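PDB 6BAF: photoreceptor-histidine kinase BphP from Stigmatella aurantiaca DW4/3-1, which senses light through a bound bilin chromophore and, as a phytochrome histidine kinase, probably relays the signal that controls myxobacterial cell development. Local coordinates for residues V19-S24 with T31-N36; A39-S44 with R91-I96; I105-P110 with F234-S239. All blocks are in the same frame, centred on the assembly; numbering follows the deposited sequence.

Interaction 1. Residues V19-S24 with T31-N36; sequences VLLVLS and THASEN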
loop_
_atom_site.group_PDB
_atom_site.type_symbol
_atom_site.label_atom_id
_atom_site.label_comp_id
_atom_site.label_asym_id
_atom_site.label_seq_id
_atom_site.Cartn_x
_atom_site.Cartn_y
_atom_site.Cartn_z
ATOM N N VAL A 19 -7.278 18.186 16.583
ATOM C CA VAL A 19 -7.792 18.184 17.945
ATOM C C VAL A 19 -7.330 16.893 18.602
ATOM O O VAL A 19 -7.337 15.839 17.967
ATOM C CB VAL A 19 -9.333 18.312 18.010
ATOM C CG1 VAL A 19 -9.839 17.952 19.427
ATOM C CG2 VAL A 19 -9.734 19.728 17.720
ATOM N N LEU A 20 -6.928 16.978 19.868
ATOM C CA LEU A 20 -6.636 15.796 20.667
ATOM C C LEU A 20 -7.717 15.606 21.729
ATOM O O LEU A 20 -8.038 16.543 22.463
ATOM C CB LEU A 20 -5.275 15.928 21.314
ATOM C CG LEU A 20 -4.836 14.676 22.077
ATOM C CD1 LEU A 20 -3.378 14.352 21.773
ATOM C CD2 LEU A 20 -5.097 14.879 23.601
ATOM N N LEU A 21 -8.274 14.403 21.799
ATOM C CA LEU A 21 -9.194 13.989 22.851
ATOM C C LEU A 21 -8.608 12.795 23.592
ATOM O O LEU A 21 -7.923 11.968 22.992
ATOM C CB LEU A 21 -10.544 13.589 22.259
ATOM C CG LEU A 21 -11.205 14.574 21.301
ATOM C CD1 LEU A 21 -12.454 13.916 20.751
ATOM C CD2 LEU A 21 -11.552 15.906 22.011
ATOM N N VAL A 22 -8.862 12.692 24.902
ATOM C CA VAL A 22 -8.613 11.456 25.641
ATOM C C VAL A 22 -9.963 10.889 26.064
ATOM O O VAL A 22 -10.850 11.633 26.505
ATOM C CB VAL A 22 -7.703 11.666 26.852
ATOM C CG1 VAL A 22 -7.545 10.368 27.596
ATOM C CG2 VAL A 22 -6.326 12.218 26.425
ATOM N N LEU A 23 -10.125 9.577 25.895
ATOM C CA LEU A 23 -11.384 8.860 26.058
ATOM C C LEU A 23 -11.251 7.811 27.151
ATOM O O LEU A 23 -10.269 7.048 27.181
ATOM C CB LEU A 23 -11.780 8.159 24.755
ATOM C CG LEU A 23 -11.866 9.001 23.478
ATOM C CD1 LEU A 23 -12.167 8.070 22.306
ATOM C CD2 LEU A 23 -12.957 9.960 23.612
ATOM N N SER A 24 -12.249 7.727 28.028
ATOM C CA SER A 24 -12.144 6.642 28.995
ATOM C C SER A 24 -12.501 5.314 28.335
ATOM O O SER A 24 -13.185 5.264 27.315
ATOM C CB SER A 24 -13.088 6.860 30.176
ATOM O OG SER A 24 -14.430 6.737 29.714
ATOM N N THR A 31 -12.194 12.675 28.826
ATOM C CA THR A 31 -11.557 13.216 30.017
ATOM C C THR A 31 -10.566 14.331 29.739
ATOM O O THR A 31 -10.149 15.012 30.685
ATOM C CB THR A 31 -10.813 12.104 30.757
ATOM O OG1 THR A 31 -9.734 11.676 29.930
ATOM C CG2 THR A 31 -11.770 10.922 31.036
ATOM N N HIS A 32 -10.095 14.471 28.494
ATOM C CA HIS A 32 -9.217 15.557 28.076
ATOM C C HIS A 32 -9.680 16.020 26.699
ATOM O O HIS A 32 -10.172 15.220 25.897
ATOM C CB HIS A 32 -7.720 15.190 27.960
ATOM C CG HIS A 32 -7.110 14.521 29.161
ATOM N ND1 HIS A 32 -7.630 13.375 29.732
ATOM C CD2 HIS A 32 -5.952 14.776 29.822
ATOM C CE1 HIS A 32 -6.838 12.980 30.714
ATOM N NE2 HIS A 32 -5.810 13.810 30.785
ATOM N N ALA A 33 -9.510 17.306 26.429
ATOM C CA ALA A 33 -9.786 17.895 25.129
ATOM C C ALA A 33 -8.848 19.068 24.936
ATOM O O ALA A 33 -8.613 19.843 25.866
ATOM C CB ALA A 33 -11.227 18.370 25.001
ATOM N N SER A 34 -8.285 19.191 23.739
ATOM C CA SER A 34 -7.425 20.334 23.505
ATOM C C SER A 34 -8.295 21.577 23.299
ATOM O O SER A 34 -9.435 21.497 22.816
ATOM C CB SER A 34 -6.500 20.062 22.303
ATOM O OG SER A 34 -7.283 19.784 21.177
ATOM N N GLU A 35 -7.762 22.728 23.693
ATOM C CA GLU A 35 -8.587 23.929 23.838
ATOM C C GLU A 35 -8.889 24.630 22.516
ATOM O O GLU A 35 -9.632 25.608 22.527
ATOM C CB GLU A 35 -7.885 24.924 24.770
ATOM C CG GLU A 35 -6.555 25.358 24.186
ATOM C CD GLU A 35 -5.792 26.366 25.070
ATOM O OE1 GLU A 35 -6.368 26.761 26.131
ATOM O OE2 GLU A 35 -4.619 26.721 24.710
ATOM N N ASN A 36 -8.296 24.198 21.397
ATOM C CA ASN A 36 -8.639 24.657 20.055
ATOM C C ASN A 36 -9.871 23.971 19.521
ATOM O O ASN A 36 -10.220 24.147 18.344
ATOM C CB ASN A 36 -7.477 24.392 19.097
ATOM C CG ASN A 36 -7.189 22.877 18.927
ATOM O OD1 ASN A 36 -7.377 22.072 19.867
ATOM N ND2 ASN A 36 -6.774 22.488 17.731
#
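Strand 19-23 and residues 31-34 of strand 30-34 run antiparallel, their axes approaching to 4.6 Å, with Leu-21 opposite Ala-33 as a non-hydrogen-bonded pair and Val-22 opposite His-32 as a hydrogen-bonded one. Val-22 N donates to His-32 O at 3.0 Å, Val-22 O receives Thr-31 N at 2.9 Å, and Leu-20 O accepts from Ser-34 N. Because Thr-31 and His-32 both face Val-22, this hairpin of the PAS fold contains a classic beta bulge. Beside it, Val-22 CG2 lies over one face of the His-32 imidazole, a CH-pi contact 4.0 Å from the ring centroid. Thr-31 OG1 meets the same ring in its plane, sharing a 2.7 Å hydrogen bond with His-32 ND1 that should limit its rotation. On the other face of the sheet Leu-21 CD2 packs against Ala-33 CB. Ser-34 OG, held between its own backbone N and carbonyl carbon (chi1 58°), accepts Leu-20 N at 3.1 Å in a fairly straight bond (162°) and donates in the carbonyl plane to Asn-36 OD1 at 2.6 Å. Without the hydroxyl, as with an alanine here, Leu-20 N-H would probably lose its acceptor and Asn-36 OD1 this donor, leaving the amide its ND2 bonds to Pro-16 and Gly-18 carbonyls.

Interaction 2. Residues A39-S44 with R91-I96; sequences AVLGNS and RFFDGI
In the PAS fold of this phytochrome, Val-40 and Leu-41, the last residues of helix 37-41, lie against Arg-91 and Phe-93 of strand 90-100. Phe-93 supplies the apolar half of the contact. Its CG stands anti to its carbonyl carbon (chi1 -62°), which carries the ring out from the strand to the helix end. There Leu-41 CD1 touches Phe-93 CZ at 3.6 Å, and Val-40 CG1 packs against Phe-93 CE1 at 3.8 Å, both side chains crossing the phenylalanine at a slant. The carbonyl of Val-40 also comes to the edge of the aromatic ring, in its plane, with Val-40 O 3.6 Å from Phe-93 CZ.

Arg-91 supplies the polar half. Its chain bends at chi2 and chi3, bringing one face of the guanidinium beneath the turn that leaves the helix: Leu-41 O stands 3.5 Å above the guanidinium plane, offset toward the rim, with Gly-42 N beside it over the same face. Arg-91 NE lies 3.5 Å from Val-40 O. None of these approaches is a hydrogen bond, and Leu-41 O is buried without a partner; the positive charge may nevertheless be attracted to carbonyls at the C-terminal end of the helix. Gly-42 suits the place twice over. Its positive phi (86°) would jam a CB against the preceding carbonyl oxygen, and that CB would also collide with Arg-91 NH1.

Strand 90-100 lies between strands 80-85 and 103-110, bonded through its backbone to both. Leu-41 reaches Trp-84 on the first and Leu-108 on the second, and Leu-108 also touches Phe-93, while Val-86 in the loop beyond strand 80-85 packs on Arg-91.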
loop_
_atom_site.group_PDB
_atom_site.type_symbol
_atom_site.label_atom_id
_atom_site.label_comp_id
_atom_site.label_asym_id
_atom_site.label_seq_id
_atom_site.Cartn_x
_atom_site.Cartn_y
_atom_site.Cartn_z
ATOM N N ALA A 39 -12.524 26.225 17.427
ATOM C CA ALA A 39 -12.135 26.470 16.045
ATOM C C ALA A 39 -12.284 25.222 15.183
ATOM O O ALA A 39 -12.765 25.302 14.050
ATOM C CB ALA A 39 -10.705 26.990 15.984
ATOM N N VAL A 40 -11.881 24.060 15.681
ATOM C CA VAL A 40 -11.801 22.898 14.795
ATOM C C VAL A 40 -13.093 22.098 14.782
ATOM O O VAL A 40 -13.497 21.574 13.740
ATOM C CB VAL A 40 -10.615 22.025 15.225
ATOM C CG1 VAL A 40 -10.550 20.764 14.370
ATOM C CG2 VAL A 40 -9.339 22.843 15.199
ATOM N N LEU A 41 -13.749 21.985 15.936
ATOM C CA LEU A 41 -14.868 21.075 16.124
ATOM C C LEU A 41 -16.227 21.773 16.183
ATOM O O LEU A 41 -17.251 21.140 15.904
ATOM C CB LEU A 41 -14.653 20.283 17.426
ATOM C CG LEU A 41 -14.275 18.803 17.447
ATOM C CD1 LEU A 41 -13.473 18.364 16.241
ATOM C CD2 LEU A 41 -13.582 18.407 18.753
ATOM N N GLY A 42 -16.273 23.044 16.553
ATOM C CA GLY A 42 -17.552 23.668 16.810
ATOM C C GLY A 42 -18.077 23.487 18.217
ATOM O O GLY A 42 -19.224 23.855 18.474
ATOM N N ASN A 43 -17.279 22.939 19.140
ATOM C CA ASN A 43 -17.655 22.803 20.545
ATOM C C ASN A 43 -16.566 23.374 21.442
ATOM O O ASN A 43 -15.404 23.498 21.046
ATOM C CB ASN A 43 -17.891 21.348 20.935
ATOM C CG ASN A 43 -19.099 20.768 20.288
ATOM O OD1 ASN A 43 -18.993 20.020 19.327
ATOM N ND2 ASN A 43 -20.269 21.123 20.795
ATOM N N SER A 44 -16.951 23.729 22.669
ATOM C CA SER A 44 -16.001 24.213 23.670
ATOM C C SER A 44 -15.458 23.056 24.515
ATOM O O SER A 44 -16.006 21.949 24.524
ATOM C CB SER A 44 -16.670 25.218 24.591
ATOM O OG SER A 44 -17.831 24.615 25.141
ATOM N N ARG A 91 -18.980 17.599 10.127
ATOM C CA ARG A 91 -17.586 17.847 9.797
ATOM C C ARG A 91 -16.875 16.498 9.722
ATOM O O ARG A 91 -17.208 15.559 10.460
ATOM C CB ARG A 91 -16.937 18.758 10.826
ATOM C CG ARG A 91 -17.367 20.217 10.784
ATOM C CD ARG A 91 -17.376 20.696 12.194
ATOM N NE ARG A 91 -16.765 22.001 12.439
ATOM C CZ ARG A 91 -17.440 23.085 12.812
ATOM N NH1 ARG A 91 -18.768 23.029 12.965
ATOM N NH2 ARG A 91 -16.781 24.217 13.051
ATOM N N PHE A 92 -15.935 16.375 8.801
ATOM C CA PHE A 92 -15.328 15.087 8.506
ATOM C C PHE A 92 -13.870 15.107 8.939
ATOM O O PHE A 92 -13.166 16.106 8.737
ATOM C CB PHE A 92 -15.478 14.750 7.022
ATOM C CG PHE A 92 -16.904 14.517 6.621
ATOM C CD1 PHE A 92 -17.779 15.590 6.467
ATOM C CD2 PHE A 92 -17.383 13.219 6.426
ATOM C CE1 PHE A 92 -19.110 15.378 6.132
ATOM C CE2 PHE A 92 -18.709 12.998 6.077
ATOM C CZ PHE A 92 -19.578 14.083 5.931
ATOM N N PHE A 93 -13.436 14.013 9.570
ATOM C CA PHE A 93 -12.113 13.943 10.165
ATOM C C PHE A 93 -11.559 12.552 9.950
ATOM O O PHE A 93 -12.310 11.577 9.932
ATOM C CB PHE A 93 -12.146 14.233 11.691
ATOM C CG PHE A 93 -12.627 15.607 12.043
ATOM C CD1 PHE A 93 -11.737 16.669 12.098
ATOM C CD2 PHE A 93 -13.966 15.835 12.312
ATOM C CE1 PHE A 93 -12.176 17.950 12.407
ATOM C CE2 PHE A 93 -14.427 17.106 12.633
ATOM C CZ PHE A 93 -13.536 18.169 12.686
ATOM N N ASP A 94 -10.240 12.460 9.824
ATOM C CA ASP A 94 -9.530 11.203 10.054
ATOM C C ASP A 94 -9.140 11.138 11.520
ATOM O O ASP A 94 -8.479 12.043 12.038
ATOM C CB ASP A 94 -8.281 11.080 9.184
ATOM C CG ASP A 94 -8.612 11.044 7.686
ATOM O OD1 ASP A 94 -9.518 10.260 7.289
ATOM O OD2 ASP A 94 -7.971 11.815 6.935
ATOM N N GLY A 95 -9.566 10.065 12.188
ATOM C CA GLY A 95 -9.163 9.800 13.545
ATOM C C GLY A 95 -7.977 8.861 13.514
ATOM O O GLY A 95 -7.974 7.853 12.800
ATOM N N ILE A 96 -6.960 9.217 14.271
ATOM C CA ILE A 96 -5.868 8.328 14.576
ATOM C C ILE A 96 -5.907 8.111 16.084
ATOM O O ILE A 96 -5.692 9.059 16.856
ATOM C CB ILE A 96 -4.538 8.927 14.121
ATOM C CG1 ILE A 96 -4.638 9.280 12.636
ATOM C CG2 ILE A 96 -3.418 7.986 14.437
ATOM C CD1 ILE A 96 -3.694 10.381 12.251
#

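Interaction 3. Residues I105-P110 with F234-S239; sequences ILELEP and FSVLRS. With BLR (3-[5-[(Z)-(4-ethenyl-3-methyl-5-oxidanylidene-pyrrol-2-ylidene)methyl]-2-[[5-[(Z)-(3-ethenyl-4-methyl-5-oxidanylidene-pyrrol-2-ylidene)methyl]-3-(3-hydroxy-3-oxopropyl)-4-methyl-1H-pyrrol-2-yl]methyl]-4-methyl-1H-pyrrol-3-yl]propanoic acid), chain B.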
loop_
_atom_site.group_PDB
_atom_site.type_symbol
_atom_site.label_atom_id
_atom_site.label_comp_id
_atom_site.label_asym_id
_atom_site.label_seq_id
_atom_site.Cartn_x
_atom_site.Cartn_y
_atom_site.Cartn_z
ATOM N N ILE A 105 -6.094 7.793 23.372
ATOM C CA ILE A 105 -5.959 9.122 22.794
ATOM C C ILE A 105 -6.488 9.069 21.371
ATOM O O ILE A 105 -6.087 8.198 20.586
ATOM C CB ILE A 105 -4.497 9.589 22.817
ATOM C CG1 ILE A 105 -4.020 9.711 24.263
ATOM C CG2 ILE A 105 -4.362 10.882 21.995
ATOM C CD1 ILE A 105 -2.536 9.973 24.441
ATOM N N LEU A 106 -7.379 9.997 21.036
ATOM C CA LEU A 106 -7.954 10.087 19.701
ATOM C C LEU A 106 -7.564 11.442 19.128
ATOM O O LEU A 106 -7.881 12.490 19.715
ATOM C CB LEU A 106 -9.474 9.903 19.750
ATOM C CG LEU A 106 -10.265 10.234 18.488
ATOM C CD1 LEU A 106 -9.874 9.279 17.336
ATOM C CD2 LEU A 106 -11.778 10.171 18.782
ATOM N N GLU A 107 -6.806 11.428 18.031
ATOM C CA GLU A 107 -6.421 12.650 17.335
ATOM C C GLU A 107 -7.242 12.803 16.070
ATOM O O GLU A 107 -7.466 11.825 15.343
ATOM C CB GLU A 107 -4.924 12.634 17.025
ATOM C CG GLU A 107 -4.212 12.690 18.357
ATOM C CD GLU A 107 -2.730 12.653 18.254
ATOM O OE1 GLU A 107 -2.170 11.580 17.849
ATOM O OE2 GLU A 107 -2.122 13.705 18.588
ATOM N N LEU A 108 -7.732 14.022 15.839
ATOM C CA LEU A 108 -8.663 14.318 14.754
ATOM C C LEU A 108 -8.029 15.358 13.848
ATOM O O LEU A 108 -7.647 16.438 14.315
ATOM C CB LEU A 108 -9.997 14.844 15.272
ATOM C CG LEU A 108 -10.768 13.926 16.214
ATOM C CD1 LEU A 108 -12.043 14.612 16.704
ATOM C CD2 LEU A 108 -11.084 12.584 15.579
ATOM N N GLU A 109 -7.893 15.020 12.561
ATOM C CA GLU A 109 -7.407 15.935 11.535
ATOM C C GLU A 109 -8.444 16.057 10.424
ATOM O O GLU A 109 -9.049 15.049 10.021
ATOM C CB GLU A 109 -6.083 15.457 10.966
ATOM C CG GLU A 109 -4.877 15.718 11.905
ATOM C CD GLU A 109 -3.565 15.022 11.416
ATOM O OE1 GLU A 109 -2.457 15.511 11.743
ATOM O OE2 GLU A 109 -3.646 13.970 10.712
ATOM N N PRO A 110 -8.737 17.272 9.972
ATOM C CA PRO A 110 -9.782 17.437 8.948
ATOM C C PRO A 110 -9.509 16.529 7.754
ATOM O O PRO A 110 -8.356 16.354 7.326
ATOM C CB PRO A 110 -9.683 18.917 8.578
ATOM C CG PRO A 110 -9.085 19.578 9.783
ATOM C CD PRO A 110 -8.202 18.554 10.459
ATOM N N PHE A 234 3.276 9.054 21.539
ATOM C CA PHE A 234 2.795 8.444 20.298
ATOM C C PHE A 234 1.729 9.276 19.629
ATOM O O PHE A 234 0.998 8.779 18.762
ATOM C CB PHE A 234 2.297 7.022 20.553
ATOM C CG PHE A 234 3.405 6.109 20.893
ATOM C CD1 PHE A 234 4.240 5.625 19.892
ATOM C CD2 PHE A 234 3.695 5.818 22.206
ATOM C CE1 PHE A 234 5.304 4.805 20.200
ATOM C CE2 PHE A 234 4.758 5.004 22.524
ATOM C CZ PHE A 234 5.569 4.494 21.529
ATOM N N SER A 235 1.617 10.540 20.019
ATOM C CA SER A 235 0.611 11.425 19.453
ATOM C C SER A 235 1.208 12.238 18.306
ATOM O O SER A 235 2.309 12.808 18.431
ATOM C CB SER A 235 0.074 12.328 20.560
ATOM O OG SER A 235 -0.340 13.559 20.008
ATOM N N VAL A 236 0.497 12.275 17.176
ATOM C CA VAL A 236 1.038 12.962 16.002
ATOM C C VAL A 236 0.904 14.473 16.158
ATOM O O VAL A 236 1.641 15.233 15.516
ATOM C CB VAL A 236 0.336 12.476 14.711
ATOM C CG1 VAL A 236 0.205 10.954 14.715
ATOM C CG2 VAL A 236 -1.053 13.035 14.608
ATOM N N LEU A 237 -0.002 14.937 17.013
ATOM C CA LEU A 237 -0.182 16.368 17.189
ATOM C C LEU A 237 0.675 16.955 18.299
ATOM O O LEU A 237 0.526 18.147 18.596
ATOM C CB LEU A 237 -1.648 16.665 17.480
ATOM C CG LEU A 237 -2.594 16.350 16.327
ATOM C CD1 LEU A 237 -4.031 16.501 16.783
ATOM C CD2 LEU A 237 -2.277 17.223 15.098
ATOM N N ARG A 238 1.502 16.144 18.947
ATOM C CA ARG A 238 2.329 16.581 20.081
ATOM C C ARG A 238 3.076 17.872 19.752
ATOM O O ARG A 238 3.782 17.956 18.744
ATOM C CB ARG A 238 3.339 15.482 20.444
ATOM C CG ARG A 238 4.305 15.841 21.599
ATOM C CD ARG A 238 5.352 14.745 21.865
ATOM N NE ARG A 238 6.173 14.500 20.678
ATOM C CZ ARG A 238 7.283 15.173 20.401
ATOM N NH1 ARG A 238 7.942 14.907 19.283
ATOM N NH2 ARG A 238 7.740 16.114 21.242
ATOM N N SER A 239 2.932 18.881 20.614
ATOM C CA SER A 239 3.678 20.115 20.423
ATOM C C SER A 239 5.157 19.851 20.609
ATOM O O SER A 239 5.567 19.211 21.585
ATOM C CB SER A 239 3.197 21.181 21.413
ATOM O OG SER A 239 3.806 22.420 21.094
HETATM C CHA BLR B . 14.640 17.401 16.972
HETATM N NA BLR B . 16.473 18.112 15.375
HETATM C C1A BLR B . 15.330 17.461 15.635
HETATM C C2A BLR B . 14.858 16.826 14.482
HETATM C C3A BLR B . 15.744 17.071 13.496
HETATM C C4A BLR B . 16.737 17.886 14.060
HETATM C CMA BLR B . 15.631 16.526 12.041
HETATM C CAA BLR B . 13.577 15.992 14.406
HETATM C CBA BLR B . 12.302 16.859 14.234
HETATM C CGA BLR B . 12.142 17.361 12.790
HETATM O O1A BLR B . 12.052 16.484 11.882
HETATM O O2A BLR B . 12.106 18.614 12.485
HETATM C CHB BLR B . 17.995 18.462 13.446
HETATM N NB BLR B . 17.141 19.167 11.184
HETATM C C1B BLR B . 18.188 18.744 12.189
HETATM C C2B BLR B . 19.487 18.752 11.474
HETATM C C3B BLR B . 19.318 19.124 10.128
HETATM C C4B BLR B . 17.878 19.397 9.864
HETATM C CMB BLR B . 20.849 18.388 12.075
HETATM O OB BLR B . 17.366 19.745 8.860
HETATM C CAB BLR B . 20.489 19.183 9.133
HETATM C CBB BLR B . 20.299 19.393 7.851
HETATM N NC BLR B . 18.453 20.980 18.738
HETATM C C1C BLR B . 19.718 21.820 18.721
HETATM C C2C BLR B . 20.047 22.074 20.156
HETATM C C3C BLR B . 19.116 21.452 21.028
HETATM C C4C BLR B . 18.086 20.755 20.195
HETATM C CMC BLR B . 21.259 22.880 20.574
HETATM O OC BLR B . 20.312 22.212 17.776
HETATM C CAC BLR B . 19.142 21.501 22.568
HETATM C CBC BLR B . 20.235 21.152 23.271
HETATM C CHD BLR B . 17.072 20.086 20.650
HETATM N ND BLR B . 16.244 18.864 18.384
HETATM C C1D BLR B . 16.145 19.240 19.813
HETATM C C2D BLR B . 14.949 18.677 20.417
HETATM C C3D BLR B . 14.281 17.901 19.379
HETATM C C4D BLR B . 15.065 17.974 18.094
HETATM C CMD BLR B . 14.521 18.859 21.878
HETATM C CAD BLR B . 12.979 17.143 19.541
HETATM C CBD BLR B . 11.849 18.010 19.010
HETATM C CGD BLR B . 10.635 17.182 19.387
HETATM O O1D BLR B . 10.493 16.019 18.878
HETATM O O2D BLR B . 9.843 17.634 20.269
#
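Residues 105-110 of strand 103-110 face an irregular segment, 234-239, that folds into a type I beta turn from Ser-235 to Arg-238, the nearest CA atoms, of Glu-107 and Leu-237, being 7.3 Å apart. The contact joins the PAS sheet to a loop of the GAF domain that leads to the chromophore, and it illustrates how a buried carboxylate can hold a turn by its backbone. The extended chain of Glu-107 (chi2 179°) carries the carboxylate across to the turn, where its two oxygens meet successive amides. Glu-107 OE1 accepts Val-236 N at 2.8 Å through its syn lone pair, on the side of the other oxygen. Leu-237 N donates to Glu-107 OE2 at 2.9 Å, although the position of that oxygen is less certain.

Leu-237 slides alongside the same glutamate in the opposite direction, its CD1 coming to 4.0 Å from Glu-107 CB. Its other methyl, CD2, lies 3.8 Å from Glu-109 OE1; the second oxygen of Glu-109 forms a salt bridge with Arg-287 of helix 284-300. At the far end of the turn, Arg-238 bends at chi3 and presents the edge of its guanidinium to a propionate of the bilin, while NH2 also bonds to the carbonyl of Ile-8. Two nearly straight hydrogen bonds complete the pairing, Arg-238 NH1 to BLR O1D at 2.8 Å (167°) and Arg-238 NH2 to BLR O2D at 2.8 Å (165°).

Interactions 1, 2 and 3 follow in that order along the chain and lie 10 to 12 Å apart between centres, all reaching one antiparallel sheet. Interaction 1 is the hairpin of strands 19-23 and 30-34, and helix 37-41, which follows directly, enters interaction 2; Val-19 of interaction 1 packs on Val-40 and Leu-41 of interaction 2. Strand 103-110 lies between strands 19-23 and 90-100, so its residues 105-110 in interaction 3 are backbone-bonded to both earlier contacts. Interactions 1 and 2 stay within the PAS fold. Interaction 3 leaves it for the GAF domain, tying the shared sheet to the turn whose last residue, Arg-238, binds the chromophore.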